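6-carboxyhexanoate--coa ligase (Bacillus subtilis, PDB 5FLG) is a dimeric ligase that binds phosphoaminophosphonic acid-adenylate ester, pimelic acid and magnesium close together. Local coordinates at residues A[11-16]-A[45-50]; A[53-58]-A[196-201]. All coordinates share one frame; numbering follows the deposited sequence.

Contact 1. Residues A[11-16]-A[45-50]. With ANP (phosphoaminophosphonic acid-adenylate ester), chain D.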
loop_
_atom_site.group_PDB
_atom_site.type_symbol
_atom_site.label_atom_id
_atom_site.label_comp_id
_atom_site.label_asym_id
_atom_site.label_seq_id
_atom_site.Cartn_x
_atom_site.Cartn_y
_atom_site.Cartn_z
ATOM N N VAL A 11 5.903 -2.174 -8.249
ATOM C CA VAL A 11 5.361 -1.080 -7.416
ATOM C C VAL A 11 4.008 -0.725 -7.958
ATOM O O VAL A 11 3.881 -0.387 -9.145
ATOM C CB VAL A 11 6.245 0.189 -7.416
ATOM C CG1 VAL A 11 5.774 1.145 -6.330
ATOM C CG2 VAL A 11 7.703 -0.143 -7.163
ATOM N N ARG A 12 2.983 -0.895 -7.122
ATOM C CA ARG A 12 1.608 -0.728 -7.549
ATOM C C ARG A 12 0.879 0.271 -6.674
ATOM O O ARG A 12 1.203 0.430 -5.488
ATOM C CB ARG A 12 0.852 -2.071 -7.477
ATOM C CG ARG A 12 1.306 -3.062 -8.535
ATOM C CD ARG A 12 0.500 -4.357 -8.446
ATOM N NE ARG A 12 0.796 -5.080 -7.214
ATOM C CZ ARG A 12 0.038 -6.052 -6.712
ATOM N NH1 ARG A 12 -1.166 -6.281 -7.211
ATOM N NH2 ARG A 12 0.469 -6.764 -5.688
ATOM N N MET A 13 -0.122 0.907 -7.271
ATOM C CA MET A 13 -0.892 1.931 -6.611
ATOM C C MET A 13 -2.329 1.806 -7.074
ATOM O O MET A 13 -2.594 1.704 -8.255
ATOM C CB MET A 13 -0.370 3.344 -6.960
ATOM C CG MET A 13 -1.193 4.494 -6.360
ATOM S SD MET A 13 -2.572 5.096 -7.386
ATOM C CE MET A 13 -1.724 5.766 -8.793
ATOM N N ARG A 14 -3.249 2.073 -6.164
ATOM C CA ARG A 14 -4.572 2.391 -6.568
ATOM C C ARG A 14 -5.191 3.426 -5.644
ATOM O O ARG A 14 -4.821 3.552 -4.466
ATOM C CB ARG A 14 -5.400 1.109 -6.570
ATOM C CG ARG A 14 -5.460 0.459 -5.221
ATOM C CD ARG A 14 -5.974 -0.962 -5.392
ATOM N NE ARG A 14 -6.336 -1.597 -4.133
ATOM C CZ ARG A 14 -6.072 -2.869 -3.845
ATOM N NH1 ARG A 14 -5.367 -3.630 -4.686
ATOM N NH2 ARG A 14 -6.472 -3.369 -2.684
ATOM N N ALA A 15 -6.172 4.131 -6.179
ATOM C CA ALA A 15 -6.763 5.229 -5.450
ATOM C C ALA A 15 -8.232 5.313 -5.790
ATOM O O ALA A 15 -8.629 5.087 -6.934
ATOM C CB ALA A 15 -6.060 6.552 -5.786
ATOM N N SER A 16 -9.018 5.744 -4.813
ATOM C CA SER A 16 -10.441 5.871 -4.993
ATOM C C SER A 16 -11.019 6.984 -4.139
ATOM O O SER A 16 -10.348 7.509 -3.269
ATOM C CB SER A 16 -11.121 4.543 -4.643
ATOM O OG SER A 16 -10.786 4.161 -3.331
ATOM N N ASN A 45 6.922 8.303 -5.372
ATOM C CA ASN A 45 6.423 9.669 -5.547
ATOM C C ASN A 45 5.683 9.908 -6.868
ATOM O O ASN A 45 4.695 10.639 -6.910
ATOM C CB ASN A 45 7.571 10.656 -5.394
ATOM C CG ASN A 45 7.833 10.986 -3.948
ATOM O OD1 ASN A 45 7.019 11.646 -3.328
ATOM N ND2 ASN A 45 8.844 10.375 -3.356
ATOM N N ALA A 46 6.121 9.276 -7.956
ATOM C CA ALA A 46 5.424 9.456 -9.213
ATOM C C ALA A 46 4.023 8.865 -9.111
ATOM O O ALA A 46 3.053 9.453 -9.602
ATOM C CB ALA A 46 6.181 8.851 -10.401
ATOM N N LEU A 47 3.906 7.714 -8.470
ATOM C CA LEU A 47 2.584 7.094 -8.289
ATOM C C LEU A 47 1.720 7.925 -7.337
ATOM O O LEU A 47 0.529 8.075 -7.552
ATOM C CB LEU A 47 2.721 5.667 -7.793
ATOM C CG LEU A 47 3.272 4.684 -8.845
ATOM C CD1 LEU A 47 3.667 3.359 -8.223
ATOM C CD2 LEU A 47 2.257 4.470 -9.945
ATOM N N LEU A 48 2.291 8.364 -6.228
ATOM C CA LEU A 48 1.526 9.206 -5.306
ATOM C C LEU A 48 0.933 10.368 -6.076
ATOM O O LEU A 48 -0.276 10.596 -6.034
ATOM C CB LEU A 48 2.403 9.704 -4.163
ATOM C CG LEU A 48 1.735 10.622 -3.139
ATOM C CD1 LEU A 48 0.561 9.934 -2.475
ATOM C CD2 LEU A 48 2.754 11.058 -2.098
ATOM N N GLU A 49 1.772 11.069 -6.825
ATOM C CA GLU A 49 1.369 12.306 -7.490
ATOM C C GLU A 49 0.335 12.036 -8.586
ATOM O O GLU A 49 -0.598 12.809 -8.821
ATOM C CB GLU A 49 2.612 12.990 -8.080
ATOM C CG GLU A 49 2.322 14.107 -9.067
ATOM C CD GLU A 49 1.537 15.271 -8.457
ATOM O OE1 GLU A 49 0.920 15.102 -7.381
ATOM O OE2 GLU A 49 1.479 16.347 -9.099
ATOM N N LYS A 50 0.493 10.913 -9.261
ATOM C CA LYS A 50 -0.449 10.514 -10.280
ATOM C C LYS A 50 -1.823 10.315 -9.682
ATOM O O LYS A 50 -2.827 10.781 -10.214
ATOM C CB LYS A 50 0.082 9.229 -10.904
ATOM C CG LYS A 50 -0.879 8.442 -11.726
ATOM C CD LYS A 50 -0.097 7.230 -12.233
ATOM C CE LYS A 50 -0.982 6.252 -12.978
ATOM N NZ LYS A 50 -1.141 6.780 -14.349
HETATM P PG ANP D . -4.830 6.428 -14.600
HETATM O O1G ANP D . -4.336 7.112 -13.354
HETATM O O2G ANP D . -5.767 7.295 -15.396
HETATM O O3G ANP D . -3.780 5.818 -15.469
HETATM P PB ANP D . -6.015 3.720 -14.898
HETATM O O1B ANP D . -4.683 3.225 -15.334
HETATM O O2B ANP D . -6.949 2.939 -14.050
HETATM N N3B ANP D . -5.777 5.155 -13.964
HETATM P PA ANP D . -6.284 4.467 -17.664
HETATM O O1A ANP D . -6.947 5.594 -18.310
HETATM O O2A ANP D . -4.792 4.293 -17.657
HETATM O O3A ANP D . -6.860 4.236 -16.179
HETATM O "O5'" ANP D . -6.944 3.143 -18.398
HETATM C "C5'" ANP D . -8.259 3.176 -18.877
HETATM C "C4'" ANP D . -8.984 1.894 -18.460
HETATM O "O4'" ANP D . -8.234 0.766 -18.931
HETATM C "C3'" ANP D . -9.082 1.756 -16.949
HETATM O "O3'" ANP D . -10.301 2.296 -16.453
HETATM C "C2'" ANP D . -9.082 0.268 -16.754
HETATM O "O2'" ANP D . -10.394 -0.228 -17.027
HETATM C "C1'" ANP D . -8.160 -0.176 -17.854
HETATM N N9 ANP D . -6.806 -0.313 -17.306
HETATM C C8 ANP D . -5.919 0.688 -16.966
HETATM N N7 ANP D . -4.740 0.150 -16.573
HETATM C C5 ANP D . -4.892 -1.209 -16.623
HETATM C C6 ANP D . -4.081 -2.397 -16.309
HETATM N N6 ANP D . -2.840 -2.297 -15.823
HETATM N N1 ANP D . -4.609 -3.622 -16.524
HETATM C C2 ANP D . -5.859 -3.767 -16.976
HETATM N N3 ANP D . -6.653 -2.752 -17.356
HETATM C C4 ANP D . -6.253 -1.485 -17.091
#
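Leu47 on the helix pushes its two branches between Val11 and Met13, two strand residues that point toward it. Leu47 CD1 closes on Val11 CG1 at 3.6 Å, the tightest apolar touch of the pair. With CG1 anti to the backbone N (chi1 -169°), Val11 turns that methyl toward the helix, and the two side chains meet at a slant. Two residues along the strand, Met13 CB lies 4.0 Å from Leu47 CB. The Met13 chain then bends at chi2 and chi3, which swings CE along to Leu47 O, 3.5 Å away, and against Lys50 CG at 4.1 Å. No hydrogen bond crosses here, and most of the 218 Å² buried belongs to Met13 and Leu47.

Strand 8-17 is the middle strand of a three-stranded antiparallel sheet. Helix 40-52 is the connection of a beta-alpha-beta crossover from strand 26-36 to strand 61-68, passing over this central strand. The two axes run almost parallel, 16° apart and 8.8 Å at closest approach; Ile64 of strand 61-68 and Ser29 of strand 26-36 flank Met13 on the sheet.

Packing gives way to polar surroundings at the margins. Arg12 points from the other face of the sheet, partly exposed, with weak links to Glu67 and Gln65. On the far flank of the helix, Glu49 forms a salt bridge with Lys41 of the second subunit, and Asn45 is hydrogen-bonded to Asn45 of that subunit. Lys50 starts beside Met13 and then leaves the apolar patch: its chain stays extended until a bend at chi4 (81°) brings NZ to O3G of phosphoaminophosphonic acid-adenylate ester, 3.0 Å away, with a weaker bond to O1G at 3.4 Å. Glu174 makes a salt bridge to the same NZ.

Contact 2. Residues A[53-58]-A[196-201]. With MG (magnesium ion), chain F; ANP (phosphoaminophosphonic acid-adenylate ester), chain D; PML (pimelic acid), chain C.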
loop_
_atom_site.group_PDB
_atom_site.type_symbol
_atom_site.label_atom_id
_atom_site.label_comp_id
_atom_site.label_asym_id
_atom_site.label_seq_id
_atom_site.Cartn_x
_atom_site.Cartn_y
_atom_site.Cartn_z
ATOM N N SER A 53 -3.347 14.050 -8.365
ATOM C CA SER A 53 -3.646 15.135 -9.271
ATOM C C SER A 53 -4.536 14.630 -10.403
ATOM O O SER A 53 -4.387 15.041 -11.536
ATOM C CB SER A 53 -2.337 15.674 -9.849
ATOM O OG SER A 53 -1.695 14.645 -10.585
ATOM N N HIS A 54 -5.407 13.670 -10.131
ATOM C CA HIS A 54 -6.133 13.033 -11.213
ATOM C C HIS A 54 -7.356 13.864 -11.605
ATOM O O HIS A 54 -8.083 14.344 -10.750
ATOM C CB HIS A 54 -6.543 11.615 -10.837
ATOM C CG HIS A 54 -6.737 10.720 -12.016
ATOM N ND1 HIS A 54 -7.754 10.918 -12.924
ATOM C CD2 HIS A 54 -5.929 9.786 -12.561
ATOM C CE1 HIS A 54 -7.639 10.039 -13.903
ATOM N NE2 HIS A 54 -6.518 9.366 -13.724
ATOM N N SER A 55 -7.633 13.923 -12.905
ATOM C CA SER A 55 -8.803 14.618 -13.428
ATOM C C SER A 55 -10.133 13.961 -13.030
ATOM O O SER A 55 -11.182 14.559 -13.199
ATOM C CB SER A 55 -8.717 14.667 -14.955
ATOM O OG SER A 55 -8.844 13.356 -15.532
ATOM N N ARG A 56 -10.114 12.704 -12.589
ATOM C CA ARG A 56 -11.336 12.078 -12.127
ATOM C C ARG A 56 -11.651 12.500 -10.672
ATOM O O ARG A 56 -12.661 12.103 -10.113
ATOM C CB ARG A 56 -11.252 10.550 -12.261
ATOM C CG ARG A 56 -11.304 10.075 -13.711
ATOM C CD ARG A 56 -10.976 8.599 -13.897
ATOM N NE ARG A 56 -11.824 7.710 -13.118
ATOM C CZ ARG A 56 -12.998 7.235 -13.518
ATOM N NH1 ARG A 56 -13.517 7.615 -14.676
ATOM N NH2 ARG A 56 -13.714 6.473 -12.700
ATOM N N GLY A 57 -10.785 13.309 -10.068
ATOM C CA GLY A 57 -11.036 13.872 -8.744
ATOM C C GLY A 57 -9.982 13.488 -7.706
ATOM O O GLY A 57 -9.056 12.707 -7.971
ATOM N N LYS A 58 -10.195 13.949 -6.482
ATOM C CA LYS A 58 -9.240 13.774 -5.384
ATOM C C LYS A 58 -9.599 12.512 -4.585
ATOM O O LYS A 58 -10.742 12.329 -4.187
ATOM C CB LYS A 58 -9.281 15.012 -4.480
ATOM C CG LYS A 58 -8.885 14.758 -3.039
ATOM C CD LYS A 58 -9.267 15.918 -2.127
ATOM C CE LYS A 58 -9.488 15.440 -0.696
ATOM N NZ LYS A 58 -9.535 16.589 0.250
ATOM N N ASP A 196 -10.784 6.297 -19.303
ATOM C CA ASP A 196 -11.880 6.765 -18.451
ATOM C C ASP A 196 -11.579 8.186 -17.880
ATOM O O ASP A 196 -12.356 8.694 -17.083
ATOM C CB ASP A 196 -12.145 5.793 -17.299
ATOM C CG ASP A 196 -10.877 5.504 -16.461
ATOM O OD1 ASP A 196 -9.759 5.817 -16.940
ATOM O OD2 ASP A 196 -10.996 4.970 -15.330
ATOM N N ASP A 197 -10.569 8.864 -18.399
ATOM C CA ASP A 197 -10.327 10.286 -18.005
ATOM C C ASP A 197 -11.234 11.257 -18.805
ATOM O O ASP A 197 -11.325 11.154 -20.025
ATOM C CB ASP A 197 -8.882 10.672 -18.276
ATOM C CG ASP A 197 -7.858 9.817 -17.512
ATOM O OD1 ASP A 197 -8.209 8.927 -16.693
ATOM O OD2 ASP A 197 -6.659 9.987 -17.819
ATOM N N PRO A 198 -11.753 12.319 -18.153
ATOM C CA PRO A 198 -12.626 13.229 -18.893
ATOM C C PRO A 198 -11.870 14.087 -19.903
ATOM O O PRO A 198 -12.465 14.658 -20.805
ATOM C CB PRO A 198 -13.263 14.089 -17.788
ATOM C CG PRO A 198 -12.330 13.984 -16.635
ATOM C CD PRO A 198 -11.780 12.584 -16.702
ATOM N N ASP A 199 -10.559 14.101 -19.822
ATOM C CA ASP A 199 -9.795 15.109 -20.550
ATOM C C ASP A 199 -8.821 14.426 -21.498
ATOM O O ASP A 199 -7.880 15.057 -21.971
ATOM C CB ASP A 199 -9.037 16.005 -19.582
ATOM C CG ASP A 199 -8.249 15.202 -18.550
ATOM O OD1 ASP A 199 -8.488 13.966 -18.368
ATOM O OD2 ASP A 199 -7.346 15.804 -17.954
ATOM N N TYR A 200 -9.129 13.186 -21.888
ATOM C CA TYR A 200 -8.295 12.492 -22.877
ATOM C C TYR A 200 -9.099 11.519 -23.723
ATOM O O TYR A 200 -9.707 10.571 -23.190
ATOM C CB TYR A 200 -7.180 11.761 -22.160
ATOM C CG TYR A 200 -6.048 11.387 -23.063
ATOM C CD1 TYR A 200 -5.088 12.327 -23.434
ATOM C CD2 TYR A 200 -5.982 10.108 -23.631
ATOM C CE1 TYR A 200 -4.034 11.985 -24.263
ATOM C CE2 TYR A 200 -4.981 9.781 -24.529
ATOM C CZ TYR A 200 -4.012 10.709 -24.844
ATOM O OH TYR A 200 -2.967 10.342 -25.651
ATOM N N ILE A 201 -9.211 11.828 -25.016
ATOM C CA ILE A 201 -10.163 11.141 -25.889
ATOM C C ILE A 201 -9.523 10.191 -26.900
ATOM O O ILE A 201 -10.221 9.502 -27.652
ATOM C CB ILE A 201 -11.046 12.142 -26.629
ATOM C CG1 ILE A 201 -10.210 12.985 -27.591
ATOM C CG2 ILE A 201 -11.756 13.041 -25.637
ATOM C CD1 ILE A 201 -11.051 13.745 -28.594
HETATM MG MG MG F . -7.863 6.772 -16.214
HETATM P PG ANP D . -4.830 6.428 -14.600
HETATM O O1G ANP D . -4.336 7.112 -13.354
HETATM O O2G ANP D . -5.767 7.295 -15.396
HETATM O O3G ANP D . -3.780 5.818 -15.469
HETATM P PB ANP D . -6.015 3.720 -14.898
HETATM O O1B ANP D . -4.683 3.225 -15.334
HETATM O O2B ANP D . -6.949 2.939 -14.050
HETATM N N3B ANP D . -5.777 5.155 -13.964
HETATM P PA ANP D . -6.284 4.467 -17.664
HETATM O O1A ANP D . -6.947 5.594 -18.310
HETATM O O2A ANP D . -4.792 4.293 -17.657
HETATM O O3A ANP D . -6.860 4.236 -16.179
HETATM O "O5'" ANP D . -6.944 3.143 -18.398
HETATM C "C5'" ANP D . -8.259 3.176 -18.877
HETATM C "C4'" ANP D . -8.984 1.894 -18.460
HETATM O "O4'" ANP D . -8.234 0.766 -18.931
HETATM C "C3'" ANP D . -9.082 1.756 -16.949
HETATM O "O3'" ANP D . -10.301 2.296 -16.453
HETATM C "C2'" ANP D . -9.082 0.268 -16.754
HETATM O "O2'" ANP D . -10.394 -0.228 -17.027
HETATM C "C1'" ANP D . -8.160 -0.176 -17.854
HETATM N N9 ANP D . -6.806 -0.313 -17.306
HETATM C C8 ANP D . -5.919 0.688 -16.966
HETATM N N7 ANP D . -4.740 0.150 -16.573
HETATM C C5 ANP D . -4.892 -1.209 -16.623
HETATM C C6 ANP D . -4.081 -2.397 -16.309
HETATM N N6 ANP D . -2.840 -2.297 -15.823
HETATM N N1 ANP D . -4.609 -3.622 -16.524
HETATM C C2 ANP D . -5.859 -3.767 -16.976
HETATM N N3 ANP D . -6.653 -2.752 -17.356
HETATM C C4 ANP D . -6.253 -1.485 -17.091
HETATM C C1 PML C . -2.396 6.803 -26.493
HETATM O O11 PML C . -1.745 6.120 -27.349
HETATM O O12 PML C . -2.336 8.083 -26.499
HETATM C C2 PML C . -3.536 6.074 -25.758
HETATM C C3 PML C . -3.530 6.114 -24.238
HETATM C C4 PML C . -4.937 6.080 -23.613
HETATM C C5 PML C . -5.132 5.032 -22.534
HETATM C C6 PML C . -5.769 5.553 -21.249
HETATM C C7 PML C . -4.935 6.658 -20.598
HETATM O O71 PML C . -3.753 6.410 -20.261
HETATM O O72 PML C . -5.486 7.749 -20.306
HETATM O O HOH W 1 -8.508 6.082 -13.890
#
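His54 has CG anti to its own backbone N (chi1 -155°), which carries the ring edge to Asp197, while a bend at chi3 (56°) folds the Arg56 guanidinium over the carboxylate of Asp196. His54 CE1 approaches Asp197 OD1 to 3.1 Å in the ring plane, with ring and carboxylate nearly perpendicular. The ring is held in place by Arg56 N, which donates to ND1 in that plane, inside the type I turn His54-Gly57, which Gly57 N closes by bonding to His54 O. Arg56 NH1 donates to Asp196 O at 2.9 Å, reaching the oxygen from above the carbonyl plane, and NH2 is bound by His27 O. Asp196 OD2 sits over the centre of the guanidinium, 3.6 Å from Arg56 NE: a long salt bridge, made by charge alone. At the outer margin, Ser55 OG donates to Asp199 OD1 (2.9 Å) and rests against Pro198 CD.

These two loops form part of the magnesium and phosphoaminophosphonic acid-adenylate ester site. Magnesium is bound by Asp196 OD1 and Asp197 OD1, both at 2.2 Å, by O2G and O1A of phosphoaminophosphonic acid-adenylate ester, and by a water. Asp197 OD2 instead pairs with Arg171, which also bonds to pimelic acid. His54 NE2 donates to ANP O2G at 2.8 Å in an almost straight bond (171°). One phosphate oxygen is thus gripped by both the ion and the histidine, which would be expected to draw negative charge from the terminal phosphate and fix its orientation against the paired aspartates.

From the N terminus, strand 8-17 turns back into strand 26-36, and helix 40-52 then returns to the first strand; contact 1 closes this loop of 28 residues. Contact 2 opens just beyond, in the loop after that helix, and closes only after 137 residues, at the loop between strands 188-194 and 203-207. The two therefore follow in series, neither nested nor crossed. Contact 1 is internal to the three-stranded N-terminal sheet and its helix, whereas contact 2 joins this layer to the seven-stranded mixed sheet. Their centres lie 14 Å apart, yet phosphoaminophosphonic acid-adenylate ester meets both: the 45-50 and 53-58 segments grip different oxygens of its terminal phosphate.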